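Local coordinates for protein metallocarboxypeptidase (Trypanosoma cruzi, PDB 3DWC) that probably releases C-terminal amino acids other than proline from peptides with broad specificity, as a metal-dependent carboxypeptidase of the M32 family, at residues B[362-367]-B[388-393]; B[184-189]-B[355-360]; B[346-351]-B[396-401]; B[140-145]-B[156-161]; B[232-237]-B[251-256]. One frame throughout, in Å; residues are numbered along the deposited sequence.

Interaction 1: residues B[362-367]-B[388-393]; sequences VMLRYE and EKMKSY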
# COMPACT_ATOMS: atom_id res chain seq x y z
N VAL B 362 6.60 -16.17 29.57
CA VAL B 362 5.17 -16.01 29.37
C VAL B 362 4.44 -16.29 30.67
O VAL B 362 3.57 -15.52 31.08
CB VAL B 362 4.66 -16.93 28.21
CG1 VAL B 362 3.13 -16.97 28.12
CG2 VAL B 362 5.31 -16.49 26.87
N MET B 363 4.77 -17.42 31.30
CA MET B 363 4.12 -17.78 32.55
C MET B 363 4.20 -16.65 33.57
O MET B 363 3.23 -16.28 34.20
CB MET B 363 4.79 -18.99 33.18
CG MET B 363 4.17 -19.36 34.49
SD MET B 363 4.48 -21.07 34.90
CE MET B 363 6.21 -21.05 35.30
N LEU B 364 5.39 -16.13 33.76
CA LEU B 364 5.55 -15.01 34.68
C LEU B 364 4.74 -13.75 34.34
O LEU B 364 4.34 -13.01 35.24
CB LEU B 364 7.02 -14.70 34.87
CG LEU B 364 7.81 -13.58 34.23
CD1 LEU B 364 7.39 -12.16 34.62
CD2 LEU B 364 9.21 -13.86 34.67
N ARG B 365 4.50 -13.49 33.06
CA ARG B 365 3.69 -12.34 32.70
C ARG B 365 2.24 -12.65 32.98
O ARG B 365 1.50 -11.78 33.43
CB ARG B 365 3.91 -11.92 31.28
CG ARG B 365 5.30 -11.40 31.01
CD ARG B 365 5.64 -11.46 29.51
NE ARG B 365 6.82 -10.66 29.17
CZ ARG B 365 8.05 -10.98 29.57
NH1 ARG B 365 9.08 -10.22 29.26
NH2 ARG B 365 8.24 -12.04 30.33
N TYR B 366 1.83 -13.89 32.74
CA TYR B 366 0.47 -14.30 33.05
C TYR B 366 0.16 -13.98 34.55
O TYR B 366 -0.80 -13.27 34.88
CB TYR B 366 0.24 -15.78 32.68
CG TYR B 366 -1.03 -16.32 33.27
CD1 TYR B 366 -1.01 -17.26 34.27
CD2 TYR B 366 -2.27 -15.80 32.87
CE1 TYR B 366 -2.21 -17.73 34.84
CE2 TYR B 366 -3.44 -16.27 33.41
CZ TYR B 366 -3.40 -17.22 34.39
OH TYR B 366 -4.57 -17.64 34.93
N GLU B 367 1.04 -14.46 35.42
CA GLU B 367 0.84 -14.41 36.85
C GLU B 367 0.72 -12.98 37.37
O GLU B 367 -0.19 -12.65 38.13
CB GLU B 367 1.96 -15.20 37.54
CG GLU B 367 1.79 -16.68 37.26
CD GLU B 367 2.97 -17.55 37.60
OE1 GLU B 367 2.86 -18.78 37.34
OE2 GLU B 367 4.00 -17.05 38.12
N GLU B 388 11.47 -11.73 41.58
CA GLU B 388 11.19 -12.98 42.30
C GLU B 388 10.96 -14.14 41.33
O GLU B 388 11.52 -15.23 41.48
CB GLU B 388 9.94 -12.84 43.17
CG GLU B 388 10.14 -12.05 44.45
CD GLU B 388 8.85 -11.91 45.26
OE1 GLU B 388 8.93 -11.59 46.48
OE2 GLU B 388 7.76 -12.12 44.68
N LYS B 389 10.08 -13.89 40.37
CA LYS B 389 9.70 -14.88 39.39
C LYS B 389 10.87 -15.22 38.47
O LYS B 389 11.06 -16.38 38.14
CB LYS B 389 8.47 -14.40 38.62
CG LYS B 389 7.19 -14.49 39.50
CD LYS B 389 5.95 -13.83 38.91
CE LYS B 389 4.72 -14.00 39.81
NZ LYS B 389 4.42 -15.44 40.18
N MET B 390 11.67 -14.21 38.12
CA MET B 390 12.81 -14.40 37.21
C MET B 390 13.88 -15.30 37.83
O MET B 390 14.39 -16.22 37.17
CB MET B 390 13.41 -13.04 36.78
CG MET B 390 12.66 -12.33 35.66
SD MET B 390 12.60 -13.21 34.05
CE MET B 390 14.35 -13.35 33.63
N LYS B 391 14.21 -15.03 39.09
CA LYS B 391 15.13 -15.88 39.85
C LYS B 391 14.56 -17.28 39.99
O LYS B 391 15.27 -18.26 39.86
CB LYS B 391 15.37 -15.32 41.26
CG LYS B 391 16.17 -14.02 41.33
CD LYS B 391 15.92 -13.23 42.62
CE LYS B 391 16.49 -13.90 43.87
NZ LYS B 391 16.29 -13.12 45.15
N SER B 392 13.27 -17.36 40.26
CA SER B 392 12.65 -18.64 40.56
C SER B 392 12.54 -19.55 39.35
O SER B 392 12.81 -20.76 39.42
CB SER B 392 11.27 -18.40 41.15
OG SER B 392 10.73 -19.62 41.58
N TYR B 393 12.09 -18.97 38.24
CA TYR B 393 11.83 -19.74 37.03
C TYR B 393 13.06 -19.91 36.16
O TYR B 393 13.30 -21.00 35.66
CB TYR B 393 10.70 -19.07 36.23
CG TYR B 393 9.38 -18.97 36.98
CD1 TYR B 393 9.03 -19.88 37.96
CD2 TYR B 393 8.45 -18.00 36.65
CE1 TYR B 393 7.81 -19.79 38.64
CE2 TYR B 393 7.21 -17.92 37.31
CZ TYR B 393 6.91 -18.82 38.31
OH TYR B 393 5.69 -18.74 38.98
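The methyl end of M363 sits over the ring of Y393: CE is 3.7 Å from the ring centroid and only 7° off the ring normal, a CH-pi contact. CG of M363 lies anti to its backbone N, and the bend at chi3 turns CE onto the face while SD stays farther off, above the ring at 5.0 Å from the centroid, so the pair is also a Met-aromatic contact. L364 packs next to it. Its CB comes near the plane of the Y393 ring, at the edge, and its CD2 meets SD of M390 at 3.5 Å. Farther out the contact turns polar, on a single oxygen. E367 OE2 accepts from Y393 OH at 2.5 Å, through the syn lone pair, and from K389 NZ at 2.6 Å, on the anti side and 33° out of the carboxylate plane. The second oxygen, OE1, forms a salt bridge with R179 of helix 168-196, which would favour a charged carboxylate. Helices 358-374 and 382-394 run roughly antiparallel here, at 146°, with the segment axes 10.2 Å apart: a helical hairpin within the largely helical M32 fold.

Interaction 2: residues B[184-189]-B[355-360]; sequences ELLKEV and ELCYPL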
# COMPACT_ATOMS: atom_id res chain seq x y z
N GLU B 184 12.15 -27.00 36.91
CA GLU B 184 13.11 -28.09 37.10
C GLU B 184 13.59 -28.75 35.80
O GLU B 184 14.72 -29.26 35.73
CB GLU B 184 12.56 -29.12 38.07
CG GLU B 184 12.61 -28.64 39.51
CD GLU B 184 14.05 -28.41 40.01
OE1 GLU B 184 14.98 -29.13 39.54
OE2 GLU B 184 14.24 -27.53 40.90
N LEU B 185 12.78 -28.72 34.76
CA LEU B 185 13.19 -29.29 33.48
C LEU B 185 14.32 -28.45 32.91
O LEU B 185 15.28 -28.99 32.37
CB LEU B 185 12.04 -29.33 32.49
CG LEU B 185 12.34 -29.86 31.07
CD1 LEU B 185 13.01 -31.21 31.17
CD2 LEU B 185 11.10 -29.96 30.24
N LEU B 186 14.18 -27.13 33.04
CA LEU B 186 15.19 -26.21 32.55
C LEU B 186 16.54 -26.51 33.25
O LEU B 186 17.59 -26.67 32.59
CB LEU B 186 14.76 -24.76 32.72
CG LEU B 186 15.85 -23.70 32.45
CD1 LEU B 186 16.53 -23.88 31.04
CD2 LEU B 186 15.27 -22.29 32.58
N LYS B 187 16.49 -26.61 34.57
CA LYS B 187 17.68 -26.86 35.36
C LYS B 187 18.31 -28.19 35.01
O LYS B 187 19.52 -28.29 34.95
CB LYS B 187 17.35 -26.83 36.83
CG LYS B 187 16.89 -25.50 37.42
CD LYS B 187 17.06 -25.55 38.94
CE LYS B 187 16.24 -24.51 39.78
NZ LYS B 187 15.46 -23.44 39.05
N GLU B 188 17.49 -29.21 34.77
CA GLU B 188 17.99 -30.52 34.38
C GLU B 188 18.69 -30.48 33.03
O GLU B 188 19.73 -31.10 32.84
CB GLU B 188 16.83 -31.51 34.30
CG GLU B 188 17.28 -32.93 33.98
CD GLU B 188 16.17 -33.95 34.02
OE1 GLU B 188 16.50 -35.13 34.26
OE2 GLU B 188 14.99 -33.60 33.82
N VAL B 189 18.10 -29.74 32.09
CA VAL B 189 18.63 -29.62 30.73
C VAL B 189 19.96 -28.89 30.76
O VAL B 189 20.92 -29.37 30.18
CB VAL B 189 17.63 -28.94 29.81
CG1 VAL B 189 18.27 -28.63 28.44
CG2 VAL B 189 16.43 -29.84 29.63
N GLU B 355 13.47 -22.10 22.77
CA GLU B 355 12.18 -22.77 22.80
C GLU B 355 11.81 -23.18 24.23
O GLU B 355 10.64 -23.20 24.62
CB GLU B 355 12.20 -23.99 21.84
CG GLU B 355 10.90 -24.76 21.77
CD GLU B 355 10.98 -25.94 20.89
OE1 GLU B 355 12.11 -26.36 20.56
OE2 GLU B 355 9.92 -26.43 20.48
N LEU B 356 12.80 -23.54 25.03
CA LEU B 356 12.55 -24.07 26.37
C LEU B 356 12.28 -22.99 27.41
O LEU B 356 11.40 -23.14 28.26
CB LEU B 356 13.72 -24.99 26.79
CG LEU B 356 13.60 -25.86 28.05
CD1 LEU B 356 12.51 -26.93 27.99
CD2 LEU B 356 14.93 -26.55 28.33
N CYS B 357 13.01 -21.88 27.32
CA CYS B 357 12.94 -20.80 28.31
C CYS B 357 11.76 -19.91 28.10
O CYS B 357 11.20 -19.36 29.03
CB CYS B 357 14.19 -19.94 28.25
SG CYS B 357 15.65 -20.81 28.84
N TYR B 358 11.41 -19.75 26.84
CA TYR B 358 10.33 -18.88 26.42
C TYR B 358 9.02 -18.97 27.27
O TYR B 358 8.55 -17.96 27.79
CB TYR B 358 10.07 -19.08 24.93
CG TYR B 358 9.33 -17.94 24.31
CD1 TYR B 358 9.99 -17.00 23.52
CD2 TYR B 358 7.99 -17.75 24.58
CE1 TYR B 358 9.31 -15.94 22.98
CE2 TYR B 358 7.31 -16.70 24.03
CZ TYR B 358 7.98 -15.81 23.24
OH TYR B 358 7.28 -14.77 22.71
N PRO B 359 8.45 -20.17 27.44
CA PRO B 359 7.24 -20.28 28.25
C PRO B 359 7.38 -19.76 29.70
O PRO B 359 6.39 -19.34 30.30
CB PRO B 359 6.98 -21.77 28.28
CG PRO B 359 8.25 -22.40 27.93
CD PRO B 359 8.84 -21.48 26.92
N LEU B 360 8.58 -19.85 30.27
CA LEU B 360 8.82 -19.31 31.59
C LEU B 360 8.63 -17.76 31.61
O LEU B 360 8.05 -17.23 32.56
CB LEU B 360 10.19 -19.75 32.08
CG LEU B 360 10.21 -21.25 32.35
CD1 LEU B 360 11.64 -21.78 32.52
CD2 LEU B 360 9.33 -21.62 33.56
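L186, on helix 168-196, reaches across to L356, C357 and L360, at and just before the first regular turn of helix 358-374. From CB, the first torsion (chi1 170°) carries the chain outward, opposite the backbone N, to CG, where it forks, and the two methyls do the touching. CD1 meets the sulfur of C357, at 3.9 Å from SG, and also CD2 of L356, a little farther off. CD2 of L186 packs on L360, 3.7 Å from CD1 of that residue, while staying 4.0 Å from C357 SG. The sulfur therefore sits against both branches of one leucine. This is plain apolar packing between helix 168-196 and the lead-in and first turn of helix 358-374 in the M32 fold, remote from the metal; the chain at 355-357 already curls like a helix before the regular bonding sets in. L356 carries the other half of the contact. Its CD2 meets V189 tip to tip, 3.8 Å from CG2 and nearly as close to CB and CG1, so one methyl rests against the whole branched end of the valine. The other methyl, CD1, turns to L185 and comes 4.0 Å from its CD2. Around this patch, L394 of helix 382-394 touches L186, C357 and L360, and L496 of helix 490-501 packs on L356. P346, in the loop before helix 358-374, lies against L186 and C357.

Interaction 3: residues B[346-351]-B[396-401]; sequences PGLIRI and LETLGN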
# COMPACT_ATOMS: atom_id res chain seq x y z
N PRO B 346 19.41 -19.52 29.20
CA PRO B 346 18.47 -18.57 29.79
C PRO B 346 18.99 -17.16 29.78
O PRO B 346 20.17 -16.95 29.90
CB PRO B 346 18.33 -19.06 31.21
CG PRO B 346 18.68 -20.47 31.13
CD PRO B 346 19.79 -20.55 30.16
N GLY B 347 18.10 -16.21 29.60
CA GLY B 347 18.43 -14.81 29.59
C GLY B 347 17.25 -13.97 30.06
O GLY B 347 16.23 -14.48 30.49
N LEU B 348 17.40 -12.67 29.96
CA LEU B 348 16.47 -11.73 30.56
C LEU B 348 15.39 -11.27 29.63
O LEU B 348 14.34 -10.82 30.09
CB LEU B 348 17.24 -10.49 31.05
CG LEU B 348 18.14 -10.68 32.26
CD1 LEU B 348 18.80 -9.33 32.72
CD2 LEU B 348 17.36 -11.33 33.39
N ILE B 349 15.66 -11.34 28.33
CA ILE B 349 14.75 -10.77 27.34
C ILE B 349 13.88 -11.88 26.67
O ILE B 349 14.37 -12.69 25.92
CB ILE B 349 15.53 -10.00 26.24
CG1 ILE B 349 16.51 -8.94 26.86
CG2 ILE B 349 14.54 -9.33 25.26
CD1 ILE B 349 15.87 -7.92 27.76
N ARG B 350 12.59 -11.85 26.96
CA ARG B 350 11.57 -12.66 26.31
C ARG B 350 11.70 -12.85 24.79
O ARG B 350 11.64 -13.99 24.34
CB ARG B 350 10.17 -12.13 26.63
CG ARG B 350 9.04 -13.04 26.09
CD ARG B 350 7.68 -12.44 26.18
NE ARG B 350 7.63 -11.17 25.47
CZ ARG B 350 7.32 -11.02 24.19
NH1 ARG B 350 6.98 -12.08 23.44
NH2 ARG B 350 7.36 -9.82 23.65
N ILE B 351 11.88 -11.79 24.00
CA ILE B 351 11.91 -11.99 22.51
C ILE B 351 13.18 -12.71 22.03
O ILE B 351 13.25 -13.20 20.89
CB ILE B 351 11.72 -10.67 21.68
CG1 ILE B 351 12.75 -9.61 22.08
CG2 ILE B 351 10.35 -10.11 21.85
CD1 ILE B 351 12.74 -8.41 21.13
N LEU B 396 17.70 -16.11 37.16
CA LEU B 396 18.34 -14.82 36.90
C LEU B 396 17.67 -13.68 37.66
O LEU B 396 16.46 -13.67 37.82
CB LEU B 396 18.28 -14.52 35.41
CG LEU B 396 19.02 -15.50 34.50
CD1 LEU B 396 18.80 -15.08 33.07
CD2 LEU B 396 20.52 -15.57 34.84
N GLU B 397 18.50 -12.72 38.09
CA GLU B 397 18.06 -11.52 38.81
C GLU B 397 17.85 -10.32 37.89
O GLU B 397 18.62 -10.11 36.96
CB GLU B 397 19.11 -11.08 39.83
CG GLU B 397 19.33 -12.04 40.98
CD GLU B 397 20.12 -11.40 42.12
OE1 GLU B 397 20.36 -12.11 43.12
OE2 GLU B 397 20.47 -10.19 42.02
N THR B 398 16.85 -9.51 38.24
CA THR B 398 16.57 -8.24 37.57
C THR B 398 16.48 -7.03 38.52
O THR B 398 16.28 -5.91 38.06
CB THR B 398 15.22 -8.30 36.81
OG1 THR B 398 14.15 -8.50 37.75
CG2 THR B 398 15.22 -9.43 35.78
N LEU B 399 16.61 -7.26 39.83
CA LEU B 399 16.51 -6.16 40.82
C LEU B 399 17.44 -5.03 40.40
O LEU B 399 18.64 -5.25 40.22
CB LEU B 399 16.83 -6.62 42.25
CG LEU B 399 16.40 -5.66 43.38
CD1 LEU B 399 15.80 -6.41 44.57
CD2 LEU B 399 17.55 -4.77 43.86
N GLY B 400 16.84 -3.86 40.15
CA GLY B 400 17.58 -2.66 39.76
C GLY B 400 17.74 -2.52 38.27
O GLY B 400 18.22 -1.50 37.79
N ASN B 401 17.34 -3.55 37.53
CA ASN B 401 17.43 -3.58 36.06
C ASN B 401 16.05 -3.70 35.43
O ASN B 401 15.71 -4.72 34.82
CB ASN B 401 18.31 -4.75 35.59
CG ASN B 401 18.65 -4.66 34.11
OD1 ASN B 401 18.10 -3.84 33.38
ND2 ASN B 401 19.57 -5.51 33.66
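L348 and L396 bury the largest areas here, and each uses its methyls differently. L348 lays CD2 against the 396-398 run: this one methyl is 3.9 Å from CB of L396, 4.0 Å from the carbonyl O of E397 and 3.7 Å from CG2 of T398. L348 and T398 run alongside each other, pointing opposite ways. The other branch of L348, CD1, comes 4.0 Å from ND2 of N401, a nitrogen that donates to OE1 of E404. L396 reaches back toward the 346-351 segment. With CG anti to the carbonyl carbon (chi1 -62°), its CD1 lands on the backbone of G347, 3.5 Å from CA, and lies 4.4 Å from CB of P346. Two irregular connections meet here: the loop leading into helix 358-374 and the loop that follows helix 382-394. The second contains a type II beta turn from T398 to N401, with G400 at positive phi and the bond from N401 N to T398 O at 2.6 Å. T398 is buried, and its backbone N donates to OD1 of N387 on helix 382-394, which fixes the start of the turn to that helix. M390 of the same helix also packs on L348, and the backbone O of L348 accepts from NE2 of Q408.

Interaction 4: residues B[140-145]-B[156-161]; sequences REEGKL and EALVDI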
# COMPACT_ATOMS: atom_id res chain seq x y z
N ARG B 140 -8.46 -2.73 34.51
CA ARG B 140 -9.45 -3.24 35.47
C ARG B 140 -10.84 -2.75 35.12
O ARG B 140 -11.83 -3.48 35.27
CB ARG B 140 -9.12 -2.79 36.90
CG ARG B 140 -7.89 -3.43 37.53
CD ARG B 140 -7.50 -2.70 38.82
NE ARG B 140 -6.28 -3.22 39.43
CZ ARG B 140 -5.68 -2.69 40.49
NH1 ARG B 140 -4.57 -3.25 40.99
NH2 ARG B 140 -6.17 -1.60 41.06
N GLU B 141 -10.91 -1.49 34.66
CA GLU B 141 -12.18 -0.89 34.26
C GLU B 141 -12.63 -1.50 32.95
O GLU B 141 -13.82 -1.76 32.75
CB GLU B 141 -12.03 0.63 34.10
CG GLU B 141 -13.36 1.34 33.80
CD GLU B 141 -13.23 2.85 33.69
OE1 GLU B 141 -12.09 3.35 33.55
OE2 GLU B 141 -14.28 3.54 33.73
N GLU B 142 -11.68 -1.71 32.05
CA GLU B 142 -11.96 -2.38 30.78
C GLU B 142 -12.55 -3.78 31.00
O GLU B 142 -13.61 -4.09 30.46
CB GLU B 142 -10.71 -2.45 29.90
CG GLU B 142 -11.03 -2.92 28.47
CD GLU B 142 -9.89 -2.75 27.48
OE1 GLU B 142 -8.88 -2.12 27.83
OE2 GLU B 142 -10.01 -3.26 26.34
N GLY B 143 -11.89 -4.60 31.82
CA GLY B 143 -12.40 -5.94 32.15
C GLY B 143 -13.85 -5.94 32.55
O GLY B 143 -14.66 -6.76 32.06
N LYS B 144 -14.21 -5.04 33.46
CA LYS B 144 -15.60 -4.97 33.92
C LYS B 144 -16.59 -4.67 32.78
O LYS B 144 -17.65 -5.31 32.68
CB LYS B 144 -15.73 -3.94 35.04
CG LYS B 144 -15.25 -4.45 36.39
CD LYS B 144 -15.52 -3.42 37.49
CE LYS B 144 -14.82 -3.79 38.80
NZ LYS B 144 -13.34 -3.99 38.63
N LEU B 145 -16.25 -3.71 31.93
CA LEU B 145 -17.08 -3.34 30.78
C LEU B 145 -17.25 -4.53 29.84
O LEU B 145 -18.37 -4.87 29.46
CB LEU B 145 -16.45 -2.15 30.03
CG LEU B 145 -16.84 -0.70 30.39
CD1 LEU B 145 -17.64 -0.60 31.70
CD2 LEU B 145 -15.61 0.21 30.41
N GLU B 156 -10.54 -12.44 32.71
CA GLU B 156 -11.15 -13.36 31.77
C GLU B 156 -11.81 -12.62 30.59
O GLU B 156 -11.68 -13.04 29.44
CB GLU B 156 -12.16 -14.27 32.46
CG GLU B 156 -12.66 -15.35 31.53
CD GLU B 156 -13.48 -16.40 32.22
OE1 GLU B 156 -14.51 -16.80 31.63
OE2 GLU B 156 -13.08 -16.85 33.32
N ALA B 157 -12.53 -11.54 30.88
CA ALA B 157 -13.15 -10.72 29.83
C ALA B 157 -12.09 -10.18 28.88
O ALA B 157 -12.32 -10.06 27.66
CB ALA B 157 -14.00 -9.58 30.45
N LEU B 158 -10.90 -9.90 29.41
CA LEU B 158 -9.81 -9.38 28.60
C LEU B 158 -9.11 -10.48 27.78
O LEU B 158 -8.85 -10.32 26.59
CB LEU B 158 -8.81 -8.59 29.45
CG LEU B 158 -9.30 -7.22 29.99
CD1 LEU B 158 -8.37 -6.73 31.10
CD2 LEU B 158 -9.39 -6.16 28.89
N VAL B 159 -8.82 -11.61 28.41
CA VAL B 159 -8.20 -12.73 27.70
C VAL B 159 -9.10 -13.18 26.54
O VAL B 159 -8.61 -13.54 25.47
CB VAL B 159 -7.88 -13.90 28.64
CG1 VAL B 159 -7.44 -15.14 27.84
CG2 VAL B 159 -6.78 -13.46 29.67
N ASP B 160 -10.40 -13.12 26.76
CA ASP B 160 -11.41 -13.44 25.77
C ASP B 160 -11.29 -12.62 24.48
O ASP B 160 -11.72 -13.09 23.45
CB ASP B 160 -12.81 -13.24 26.37
CG ASP B 160 -13.93 -13.75 25.45
OD1 ASP B 160 -14.13 -14.98 25.35
OD2 ASP B 160 -14.61 -12.91 24.82
N ILE B 161 -10.71 -11.42 24.54
CA ILE B 161 -10.49 -10.62 23.34
C ILE B 161 -9.66 -11.41 22.32
O ILE B 161 -9.97 -11.45 21.11
CB ILE B 161 -9.77 -9.25 23.67
CG1 ILE B 161 -10.61 -8.40 24.60
CG2 ILE B 161 -9.47 -8.45 22.40
CD1 ILE B 161 -9.84 -7.14 25.16
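E142 meets L158 through the aliphatic part of its side chain. The first torsion (chi1 -170°) swings the chain away from the backbone N, and it stays extended beyond CG, so that the glutamate lies across the leucine at about a right angle; L158 CD2 is 3.7 Å from both CG and CD of E142. The carboxylate continues past it, and its OE2 comes 4.1 Å from CD1 of I161. Both oxygens are engaged beyond the contact, OE2 in a salt bridge with R146 on the same helix and OE1 in another with K105. G143 follows, and here the backbones come together: its CA is 5.4 Å from that of A157, and the axes of the two segments pass 8.2 Å apart at 81°. With no side chain on G143, CG of L158 rests 4.0 Å from its CA, and CB of A157 comes 3.3 Å from its carbonyl O. This joins helix 125-147 to the short helix 154-162, with M373 of helix 358-374 packed on L158. The chemistry is that of a close glycine-alanine crossing, sealed by a leucine and by the hydrocarbon of a glutamate whose charge is held by basic partners, which would favour the ionised carboxylate in this buried place.

Interaction 5: residues B[232-237]-B[251-256]; sequences LDVSAH and TKYTET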
# COMPACT_ATOMS: atom_id res chain seq x y z
N LEU B 232 6.86 -11.43 0.17
CA LEU B 232 7.89 -11.24 1.22
C LEU B 232 8.61 -9.89 1.06
O LEU B 232 9.09 -9.59 0.01
CB LEU B 232 8.96 -12.37 1.21
CG LEU B 232 10.19 -12.24 2.12
CD1 LEU B 232 9.81 -12.34 3.58
CD2 LEU B 232 11.33 -13.24 1.82
N ASP B 233 8.76 -9.12 2.12
CA ASP B 233 9.48 -7.81 2.05
C ASP B 233 10.25 -7.60 3.36
O ASP B 233 10.34 -8.50 4.15
CB ASP B 233 8.47 -6.67 1.83
CG ASP B 233 7.83 -6.73 0.48
OD1 ASP B 233 8.52 -6.45 -0.53
OD2 ASP B 233 6.64 -7.09 0.41
N VAL B 234 10.76 -6.38 3.58
CA VAL B 234 11.57 -6.02 4.76
C VAL B 234 10.85 -4.97 5.67
O VAL B 234 10.23 -4.03 5.17
CB VAL B 234 12.93 -5.53 4.29
CG1 VAL B 234 13.77 -4.96 5.45
CG2 VAL B 234 13.68 -6.67 3.60
N SER B 235 10.81 -5.22 6.97
CA SER B 235 10.42 -4.22 7.97
C SER B 235 11.32 -4.34 9.21
O SER B 235 12.08 -5.30 9.32
CB SER B 235 8.95 -4.29 8.38
OG SER B 235 8.61 -5.49 9.08
N ALA B 236 11.26 -3.32 10.07
CA ALA B 236 11.98 -3.29 11.33
C ALA B 236 11.52 -4.43 12.27
O ALA B 236 12.33 -5.01 12.98
CB ALA B 236 11.81 -1.89 12.02
N HIS B 237 10.23 -4.77 12.27
CA HIS B 237 9.75 -5.93 13.05
C HIS B 237 9.07 -6.94 12.11
O HIS B 237 8.15 -6.57 11.39
CB HIS B 237 8.80 -5.46 14.16
CG HIS B 237 9.33 -4.29 14.96
ND1 HIS B 237 8.83 -3.01 14.84
CD2 HIS B 237 10.35 -4.20 15.85
CE1 HIS B 237 9.50 -2.19 15.63
NE2 HIS B 237 10.43 -2.88 16.26
N THR B 251 10.54 -9.51 7.14
CA THR B 251 11.66 -9.94 7.93
C THR B 251 12.71 -8.85 7.84
O THR B 251 12.52 -7.79 7.26
CB THR B 251 12.25 -11.28 7.41
OG1 THR B 251 13.19 -11.78 8.36
CG2 THR B 251 12.99 -11.07 6.05
N LYS B 252 13.85 -9.13 8.41
CA LYS B 252 14.90 -8.14 8.52
C LYS B 252 16.19 -8.94 8.53
O LYS B 252 16.22 -10.03 9.07
CB LYS B 252 14.70 -7.43 9.83
CG LYS B 252 15.51 -6.18 10.03
CD LYS B 252 16.04 -6.11 11.47
CE LYS B 252 14.90 -6.17 12.53
NZ LYS B 252 15.43 -6.15 13.98
N TYR B 253 17.21 -8.42 7.86
CA TYR B 253 18.46 -9.13 7.70
C TYR B 253 19.65 -8.38 8.31
O TYR B 253 19.73 -7.15 8.23
CB TYR B 253 18.74 -9.37 6.23
CG TYR B 253 17.65 -10.08 5.47
CD1 TYR B 253 16.79 -9.36 4.65
CD2 TYR B 253 17.48 -11.42 5.57
CE1 TYR B 253 15.80 -9.96 3.97
CE2 TYR B 253 16.47 -12.06 4.88
CZ TYR B 253 15.63 -11.31 4.07
OH TYR B 253 14.62 -11.92 3.37
N THR B 254 20.54 -9.16 8.93
CA THR B 254 21.86 -8.73 9.35
C THR B 254 22.86 -9.70 8.71
O THR B 254 22.60 -10.92 8.62
CB THR B 254 21.98 -8.76 10.90
OG1 THR B 254 23.33 -8.55 11.30
CG2 THR B 254 21.52 -10.09 11.48
N GLU B 255 23.97 -9.16 8.21
CA GLU B 255 25.06 -9.96 7.65
C GLU B 255 25.70 -10.88 8.65
O GLU B 255 26.25 -11.92 8.27
CB GLU B 255 26.17 -9.09 7.04
CG GLU B 255 25.91 -8.65 5.63
CD GLU B 255 27.19 -8.17 4.93
OE1 GLU B 255 27.25 -8.37 3.68
OE2 GLU B 255 28.13 -7.64 5.62
N THR B 256 25.65 -10.53 9.93
CA THR B 256 26.38 -11.28 10.97
C THR B 256 25.81 -12.67 11.26
O THR B 256 26.54 -13.58 11.67
CB THR B 256 26.49 -10.46 12.30
OG1 THR B 256 25.20 -10.33 12.89
CG2 THR B 256 27.07 -9.06 12.06
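Two backbone hydrogen bonds fasten T251 to the strand that carries V234. T251 N donates to D233 O at 3.2 Å, and S235 N donates to T251 O at 3.1 Å; N-H...O angles of 139° and 148° show both bonds to be bent. V234 lies between them, its CA also 3.2 Å from T251 O in a CA-H...O contact, so the T251 carbonyl takes an N-H and a C-H together. The pair is a parallel bridge between strands 230-234 and 246-251. Farther along, S235 OG donates to H237 O within the same segment, at 2.6 Å from above the carbonyl plane, and is also bonded to T250 OG1. Packing surrounds this bridge. V234 CG2 approaches the Y253 ring obliquely, 3.9 Å from CE1, and the Y253 hydroxyl O comes 3.9 Å from L232 CD2. K252 lays its CB near S235 O at 3.4 Å. V265 of helix 259-276, the helix carrying the metal-binding histidines H267 and H271, touches T251, whose side chain is about 7 Å from that of E268, predicted to be the proton donor/acceptor. The chemistry implies a directional, backbone-held join at the edge of the sheet, with largely van der Waals packing beside it.

How the interactions relate
From the N terminus, interaction 4 comes first, closing a short loop between helices 125-147 and 154-162, and it is complete before the others begin. Interaction 2 then opens on helix 168-196 and closes only at the start of helix 358-374; within that long loop lies interaction 5, joining strand 230-234 to the end of strand 246-251. Interaction 3 opens before interaction 2 has closed, so these two cross. Interaction 1, a helix hairpin of 358-374 with 382-394, falls wholly within the loop of interaction 3. Interactions 1, 2 and 3 touch one another and tie the two hairpin helices, helix 168-196 and the flanking loops together; interactions 4 and 5 stand apart on opposite sides of the chain's centre.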